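Local structure of M32 carboxypeptidase (Chitinophagaceae bacterium, 7A03) at residues A272-G277 with E289-G294; E297-L302 with E457-N462; R468-T471 with Q477-T480. The protein probably removes single amino acids from the C-terminal end of peptides, as a metal-dependent carboxypeptidase of the M32 family. All coordinates share one frame; numbering follows the deposited sequence.

Contact 1: A272-G277 with E289-G294; sequences ALYEQG and EAASLG
Tyr274 reaches from helix 258-277 across to the loop at Ala290 and Ala291, and its phenol does most of the touching. A chi1 of -169°, with CG anti to the backbone N, turns the ring toward the loop, and the para hydroxyl supplies the reach to its backbone. There the amide N of Ala291 donates to Tyr274 OH over 2.9 Å, in a nearly straight bond with an N-H...O angle of 166°. A tyrosine suits this place because its hydroxyl can accept from an amide in an irregular loop, while the ring brings apolar surface along. Ala290 uses that surface: its methyl CB comes obliquely to the ring, 3.8 Å from CE2 of Tyr274, and the methyl of Ala291 lies 3.5 Å from OH of Tyr274. Alanine's single methyl lets the loop backbone come close enough for the Ala291 amide to meet the hydroxyl.

Helix 258-277 carries an HExxH sequence (His267, Glu268, His271), the probable zincin signature of this metallopeptidase clan, although no metal is bound to it here; the contact lies a turn further along. The other segment leads into helix 293-307, where Ser292 is the N-cap and its OG accepts from the amide of Ile295.

Glu275 approaches beside the tyrosine. Its chain bends at chi2 (-71°), bringing OE2 to 4.0 Å from CB of Ala290. A water bridges the same two residues, donating to Glu275 OE2 at 2.8 Å and accepting from Ala290 N at 2.9 Å, so two successive loop amides are tied to the helix, one directly and one through water. The carboxylate is also held from outside the segments, OE1 by Ser241 and OE2 by His296, whose ring meets that of Tyr274 as well.

Contact 2: E297-L302 with E457-N462; sequences ESQSRL and EWLRNN
Gln299 is the first residue along 297-302 to meet helix 453-462, its OE1 lying 3.6 Å from CD2 of Leu459. The neighbouring Ser298 holds the amide from the other end: Ser298 OG accepts from Gln299 NE2 at 3.2 Å in a straight bond (169°), with the serine oxygen in the plane of the amide. OE1 only packs against the leucine methyls; its polar partner is His464 NE2. The two bonds together hold the amide in its rotation, on a chain bent at chi2 (-55°). The side chains of Gln299 and Leu459 approach from opposite directions. Glutamine thus suits a buried position where both ends of an amide can be satisfied.

The contact joins helix 293-307, which packs against the HExxH-bearing helix 258-277, to helix 453-462, from far later in the chain, within the mostly helical M32 fold. Ser300 and Arg301 turn to other neighbours, the serine touching His267 and His271. One turn on from Ser298, Leu302 points back toward the partner helix, where leucine suits a buried apolar interface; its CD1 stands 4.4 Å from CD2 of Leu459, a loose contact between branched ends.

Contact 3: R468-T471 with Q477-T480; sequences RFYT and QKIT
Tyr470 and Lys478 have the nearest CA atoms of the two segments, 9.1 Å apart, so their backbones stay well separated and long side chains must span the gap. Residues 468-471 belong to the connection after helix 453-462, with Tyr470 itself extended (phi/psi -104/141°), whereas 477-480 form the last turn of helix 472-480. Thr471 is the N-cap of that helix, and threonine suits the place because its hydroxyl accepts from an amide at the helix start. Its own backbone N is bonded to Glu474 OE1, consistent with a capping box. The contact is therefore local, running from the residue before the cap to one about two turns beyond it.

The fully extended lysine chain crosses the tyrosine at about a right angle. Its CD lies over one face of the Tyr470 ring, 4.2 Å from the centroid and 27° off the ring normal, as a CH-pi contact. Beyond it the chain carries the ammonium past the ring to the phenol oxygen, where Lys478 NZ donates to Tyr470 OH at 2.8 Å. Lysine suits this exposed edge because its methylenes can lie on an aromatic face while the ammonium stays near solvent. Phe469 packs its CD1 over the centre of a face of the Tyr470 ring. A leucine in place of Tyr470 would probably leave Lys478 NZ without its hydroxyl acceptor and set the lysine end free to swing.

Contact 2 is the buried one, contact 1 is partly buried, and contact 3 lies at the surface. Contacts 1 and 2 share helix 293-307, the first at its capped start and the second further along, and are joined directly where Arg460 NH2 probably bonds to Leu273 O and Tyr274 packs on Gln299. Contact 3 ties in through Arg468, which forms a salt bridge with Glu289, and through Ile479, which packs on Trp458. The chemistry differs with place: leucine methyls and a glutamine amide hydrogen-bonded at both its oxygen and its nitrogen in contact 2, a phenol and water reaching loop amides in contact 1, and a lysine laid on tyrosine in contact 3.

Contact 1: A272-G277 with E289-G294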
# COMPACT_ATOMS: atom_id res chain seq x y z
N ALA A 272 7.23 3.15 7.80
CA ALA A 272 8.34 4.02 8.14
C ALA A 272 9.55 3.23 8.60
O ALA A 272 10.69 3.59 8.29
CB ALA A 272 7.92 5.03 9.20
N LEU A 273 9.32 2.12 9.32
CA LEU A 273 10.44 1.30 9.76
C LEU A 273 11.15 0.70 8.56
O LEU A 273 12.39 0.59 8.55
CB LEU A 273 9.94 0.19 10.70
CG LEU A 273 9.41 0.63 12.06
CD1 LEU A 273 8.65 -0.53 12.71
CD2 LEU A 273 10.55 1.13 12.97
N TYR A 274 10.38 0.29 7.54
CA TYR A 274 11.01 -0.16 6.31
C TYR A 274 11.89 0.93 5.70
O TYR A 274 13.06 0.70 5.37
CB TYR A 274 9.91 -0.56 5.31
CG TYR A 274 10.34 -1.30 4.06
CD1 TYR A 274 11.66 -1.69 3.84
CD2 TYR A 274 9.38 -1.65 3.11
CE1 TYR A 274 12.02 -2.40 2.69
CE2 TYR A 274 9.72 -2.37 1.96
CZ TYR A 274 11.04 -2.74 1.77
OH TYR A 274 11.36 -3.46 0.63
N GLU A 275 11.31 2.13 5.50
CA GLU A 275 12.08 3.21 4.87
C GLU A 275 13.33 3.58 5.68
O GLU A 275 14.39 3.86 5.10
CB GLU A 275 11.19 4.43 4.66
CG GLU A 275 10.13 4.21 3.58
CD GLU A 275 10.74 4.16 2.18
OE1 GLU A 275 11.71 4.89 1.92
OE2 GLU A 275 10.23 3.41 1.32
N GLN A 276 13.23 3.55 7.01
CA GLN A 276 14.39 3.86 7.85
C GLN A 276 15.43 2.75 7.81
O GLN A 276 16.56 2.96 8.27
CB GLN A 276 13.97 4.18 9.29
CG GLN A 276 13.27 5.52 9.41
CD GLN A 276 13.02 5.95 10.85
OE1 GLN A 276 12.86 5.11 11.73
NE2 GLN A 276 12.99 7.25 11.09
N GLY A 277 15.06 1.57 7.30
CA GLY A 277 16.02 0.49 7.18
C GLY A 277 16.71 0.33 5.84
O GLY A 277 17.60 -0.52 5.71
N GLU A 289 15.84 1.29 -2.72
CA GLU A 289 14.41 1.57 -2.79
C GLU A 289 13.62 0.36 -2.29
O GLU A 289 14.06 -0.78 -2.41
CB GLU A 289 13.99 1.86 -4.25
CG GLU A 289 14.67 3.08 -4.86
CD GLU A 289 14.47 3.21 -6.37
OE1 GLU A 289 13.90 2.28 -6.98
OE2 GLU A 289 14.89 4.25 -6.95
N ALA A 290 12.43 0.63 -1.74
CA ALA A 290 11.55 -0.46 -1.33
C ALA A 290 11.33 -1.44 -2.48
O ALA A 290 11.28 -1.04 -3.65
CB ALA A 290 10.19 0.11 -0.91
N ALA A 291 11.20 -2.73 -2.13
CA ALA A 291 11.20 -3.79 -3.13
C ALA A 291 10.01 -3.70 -4.08
O ALA A 291 10.14 -4.01 -5.27
CB ALA A 291 11.26 -5.17 -2.46
N SER A 292 8.85 -3.29 -3.57
CA SER A 292 7.63 -3.21 -4.37
C SER A 292 6.53 -2.65 -3.49
O SER A 292 6.66 -2.59 -2.26
CB SER A 292 7.18 -4.57 -4.89
OG SER A 292 6.49 -5.28 -3.87
N LEU A 293 5.42 -2.26 -4.13
CA LEU A 293 4.26 -1.77 -3.39
C LEU A 293 3.69 -2.87 -2.49
O LEU A 293 3.29 -2.60 -1.35
CB LEU A 293 3.16 -1.31 -4.35
CG LEU A 293 3.27 0.07 -5.01
CD1 LEU A 293 2.10 0.24 -5.96
CD2 LEU A 293 3.28 1.17 -3.98
N GLY A 294 3.65 -4.10 -3.00
CA GLY A 294 3.17 -5.21 -2.18
C GLY A 294 4.02 -5.46 -0.95
O GLY A 294 3.50 -5.68 0.14
O HOH W 1 11.70 3.39 -1.03

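Contact 2: E297-L302 with E457-N462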
# COMPACT_ATOMS: atom_id res chain seq x y z
N GLU A 297 3.34 -2.70 1.49
CA GLU A 297 2.07 -2.92 2.16
C GLU A 297 2.16 -4.06 3.17
O GLU A 297 1.49 -4.02 4.20
CB GLU A 297 0.96 -3.14 1.12
CG GLU A 297 -0.44 -3.24 1.71
CD GLU A 297 -1.03 -1.87 2.04
OE1 GLU A 297 -0.34 -0.85 1.84
OE2 GLU A 297 -2.19 -1.81 2.49
N SER A 298 3.00 -5.08 2.91
CA SER A 298 3.18 -6.14 3.90
C SER A 298 3.74 -5.59 5.20
O SER A 298 3.41 -6.09 6.29
CB SER A 298 4.11 -7.24 3.37
OG SER A 298 5.48 -6.88 3.43
N GLN A 299 4.60 -4.58 5.12
CA GLN A 299 5.14 -4.00 6.36
C GLN A 299 4.06 -3.24 7.15
O GLN A 299 3.93 -3.42 8.38
CB GLN A 299 6.30 -3.09 6.01
CG GLN A 299 7.43 -3.83 5.33
CD GLN A 299 7.90 -5.00 6.16
OE1 GLN A 299 8.62 -4.83 7.15
NE2 GLN A 299 7.47 -6.21 5.79
N SER A 300 3.25 -2.45 6.45
CA SER A 300 2.16 -1.75 7.15
C SER A 300 1.16 -2.71 7.77
O SER A 300 0.73 -2.53 8.93
CB SER A 300 1.47 -0.73 6.24
OG SER A 300 0.78 -1.36 5.18
N ARG A 301 0.76 -3.75 7.03
CA ARG A 301 -0.25 -4.67 7.53
C ARG A 301 0.30 -5.60 8.62
O ARG A 301 -0.45 -5.97 9.53
CB ARG A 301 -0.83 -5.51 6.40
CG ARG A 301 -1.69 -4.72 5.42
CD ARG A 301 -2.86 -4.00 6.08
NE ARG A 301 -3.81 -3.55 5.06
CZ ARG A 301 -4.86 -2.76 5.27
NH1 ARG A 301 -5.67 -2.48 4.27
NH2 ARG A 301 -5.13 -2.27 6.48
N LEU A 302 1.58 -5.99 8.52
CA LEU A 302 2.14 -6.87 9.54
C LEU A 302 2.11 -6.18 10.88
O LEU A 302 1.72 -6.79 11.90
CB LEU A 302 3.58 -7.25 9.18
CG LEU A 302 4.33 -8.18 10.14
CD1 LEU A 302 5.31 -9.05 9.36
CD2 LEU A 302 5.08 -7.40 11.21
N GLU A 457 14.28 -6.48 14.53
CA GLU A 457 15.54 -7.09 14.12
C GLU A 457 15.33 -8.13 13.02
O GLU A 457 16.09 -8.16 12.04
CB GLU A 457 16.21 -7.73 15.34
CG GLU A 457 17.54 -8.38 15.02
CD GLU A 457 18.16 -9.07 16.22
OE1 GLU A 457 17.41 -9.68 17.01
OE2 GLU A 457 19.39 -8.97 16.36
N TRP A 458 14.33 -9.00 13.16
CA TRP A 458 14.07 -9.98 12.10
C TRP A 458 13.77 -9.29 10.77
O TRP A 458 14.30 -9.68 9.71
CB TRP A 458 12.95 -10.92 12.53
CG TRP A 458 12.70 -12.03 11.58
CD1 TRP A 458 13.32 -13.25 11.56
CD2 TRP A 458 11.74 -12.05 10.51
NE1 TRP A 458 12.81 -14.02 10.53
CE2 TRP A 458 11.84 -13.30 9.87
CE3 TRP A 458 10.82 -11.11 10.02
CZ2 TRP A 458 11.05 -13.65 8.79
CZ3 TRP A 458 10.03 -11.46 8.94
CH2 TRP A 458 10.16 -12.72 8.33
N LEU A 459 12.94 -8.26 10.80
CA LEU A 459 12.63 -7.53 9.57
C LEU A 459 13.87 -6.85 9.00
O LEU A 459 14.05 -6.80 7.78
CB LEU A 459 11.53 -6.51 9.86
CG LEU A 459 10.18 -7.10 10.25
CD1 LEU A 459 9.29 -5.99 10.83
CD2 LEU A 459 9.50 -7.78 9.06
N ARG A 460 14.72 -6.30 9.88
CA ARG A 460 15.91 -5.58 9.43
C ARG A 460 16.96 -6.53 8.89
O ARG A 460 17.82 -6.09 8.11
CB ARG A 460 16.48 -4.78 10.60
CG ARG A 460 15.67 -3.54 10.94
CD ARG A 460 16.00 -2.38 9.97
NE ARG A 460 15.00 -1.33 10.03
CZ ARG A 460 14.98 -0.37 10.95
NH1 ARG A 460 15.92 -0.32 11.88
NH2 ARG A 460 14.04 0.55 10.92
N ASN A 461 16.94 -7.81 9.28
CA ASN A 461 17.84 -8.81 8.72
C ASN A 461 17.29 -9.48 7.47
O ASN A 461 18.07 -9.94 6.62
CB ASN A 461 18.17 -9.88 9.75
CG ASN A 461 19.01 -9.34 10.90
OD1 ASN A 461 19.72 -8.35 10.75
ND2 ASN A 461 18.96 -10.01 12.04
N ASN A 462 15.97 -9.55 7.32
CA ASN A 462 15.37 -10.32 6.25
C ASN A 462 14.76 -9.50 5.12
O ASN A 462 14.68 -10.01 4.00
CB ASN A 462 14.30 -11.27 6.80
CG ASN A 462 14.91 -12.46 7.49
OD1 ASN A 462 15.27 -13.44 6.84
ND2 ASN A 462 15.06 -12.37 8.81

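Contact 3: R468-T471 with Q477-T480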
# COMPACT_ATOMS: atom_id res chain seq x y z
N ARG A 468 15.52 -3.28 -3.74
CA ARG A 468 14.95 -4.04 -4.85
C ARG A 468 15.80 -5.22 -5.29
O ARG A 468 15.52 -5.79 -6.34
CB ARG A 468 14.70 -3.12 -6.05
CG ARG A 468 13.51 -2.19 -5.87
CD ARG A 468 13.51 -1.07 -6.92
NE ARG A 468 13.36 -1.60 -8.27
CZ ARG A 468 13.56 -0.89 -9.38
NH1 ARG A 468 13.92 0.38 -9.31
NH2 ARG A 468 13.40 -1.47 -10.56
N PHE A 469 16.84 -5.60 -4.52
CA PHE A 469 17.74 -6.66 -4.98
C PHE A 469 16.99 -7.94 -5.33
O PHE A 469 17.27 -8.58 -6.35
CB PHE A 469 18.82 -6.94 -3.93
CG PHE A 469 19.88 -7.91 -4.41
CD1 PHE A 469 19.69 -9.28 -4.28
CD2 PHE A 469 21.04 -7.45 -5.01
CE1 PHE A 469 20.66 -10.17 -4.74
CE2 PHE A 469 22.00 -8.33 -5.46
CZ PHE A 469 21.82 -9.70 -5.33
N TYR A 470 16.03 -8.33 -4.49
CA TYR A 470 15.17 -9.47 -4.75
C TYR A 470 13.79 -9.00 -5.19
O TYR A 470 13.25 -8.02 -4.66
CB TYR A 470 15.01 -10.31 -3.48
CG TYR A 470 16.30 -10.81 -2.87
CD1 TYR A 470 16.97 -11.90 -3.41
CD2 TYR A 470 16.82 -10.21 -1.73
CE1 TYR A 470 18.14 -12.37 -2.83
CE2 TYR A 470 18.00 -10.66 -1.15
CZ TYR A 470 18.65 -11.75 -1.71
OH TYR A 470 19.82 -12.20 -1.13
N THR A 471 13.20 -9.71 -6.15
CA THR A 471 11.80 -9.47 -6.43
C THR A 471 10.96 -9.96 -5.25
O THR A 471 11.45 -10.64 -4.35
CB THR A 471 11.35 -10.21 -7.69
OG1 THR A 471 11.20 -11.61 -7.39
CG2 THR A 471 12.35 -10.04 -8.83
N GLN A 477 10.38 -16.40 -1.14
CA GLN A 477 10.98 -17.73 -1.19
C GLN A 477 12.22 -17.83 -0.30
O GLN A 477 12.39 -18.81 0.43
CB GLN A 477 11.32 -18.09 -2.64
CG GLN A 477 12.05 -19.41 -2.83
CD GLN A 477 11.18 -20.61 -2.52
OE1 GLN A 477 10.01 -20.66 -2.92
NE2 GLN A 477 11.74 -21.58 -1.82
N LYS A 478 13.09 -16.82 -0.35
CA LYS A 478 14.30 -16.83 0.47
C LYS A 478 13.97 -16.83 1.96
O LYS A 478 14.58 -17.58 2.73
CB LYS A 478 15.17 -15.62 0.10
CG LYS A 478 16.36 -15.42 1.04
CD LYS A 478 17.08 -14.10 0.75
CE LYS A 478 18.39 -14.04 1.51
NZ LYS A 478 18.96 -12.67 1.49
N ILE A 479 12.99 -16.02 2.38
CA ILE A 479 12.68 -15.89 3.80
C ILE A 479 11.85 -17.07 4.31
O ILE A 479 12.09 -17.58 5.41
CB ILE A 479 11.98 -14.55 4.08
CG1 ILE A 479 12.90 -13.37 3.79
CG2 ILE A 479 11.48 -14.50 5.50
CD1 ILE A 479 12.13 -12.08 3.67
N THR A 480 10.83 -17.48 3.55
CA THR A 480 9.84 -18.43 4.05
C THR A 480 9.97 -19.83 3.48
O THR A 480 9.32 -20.75 4.00
CB THR A 480 8.41 -17.92 3.80
OG1 THR A 480 8.06 -18.11 2.42
CG2 THR A 480 8.27 -16.44 4.18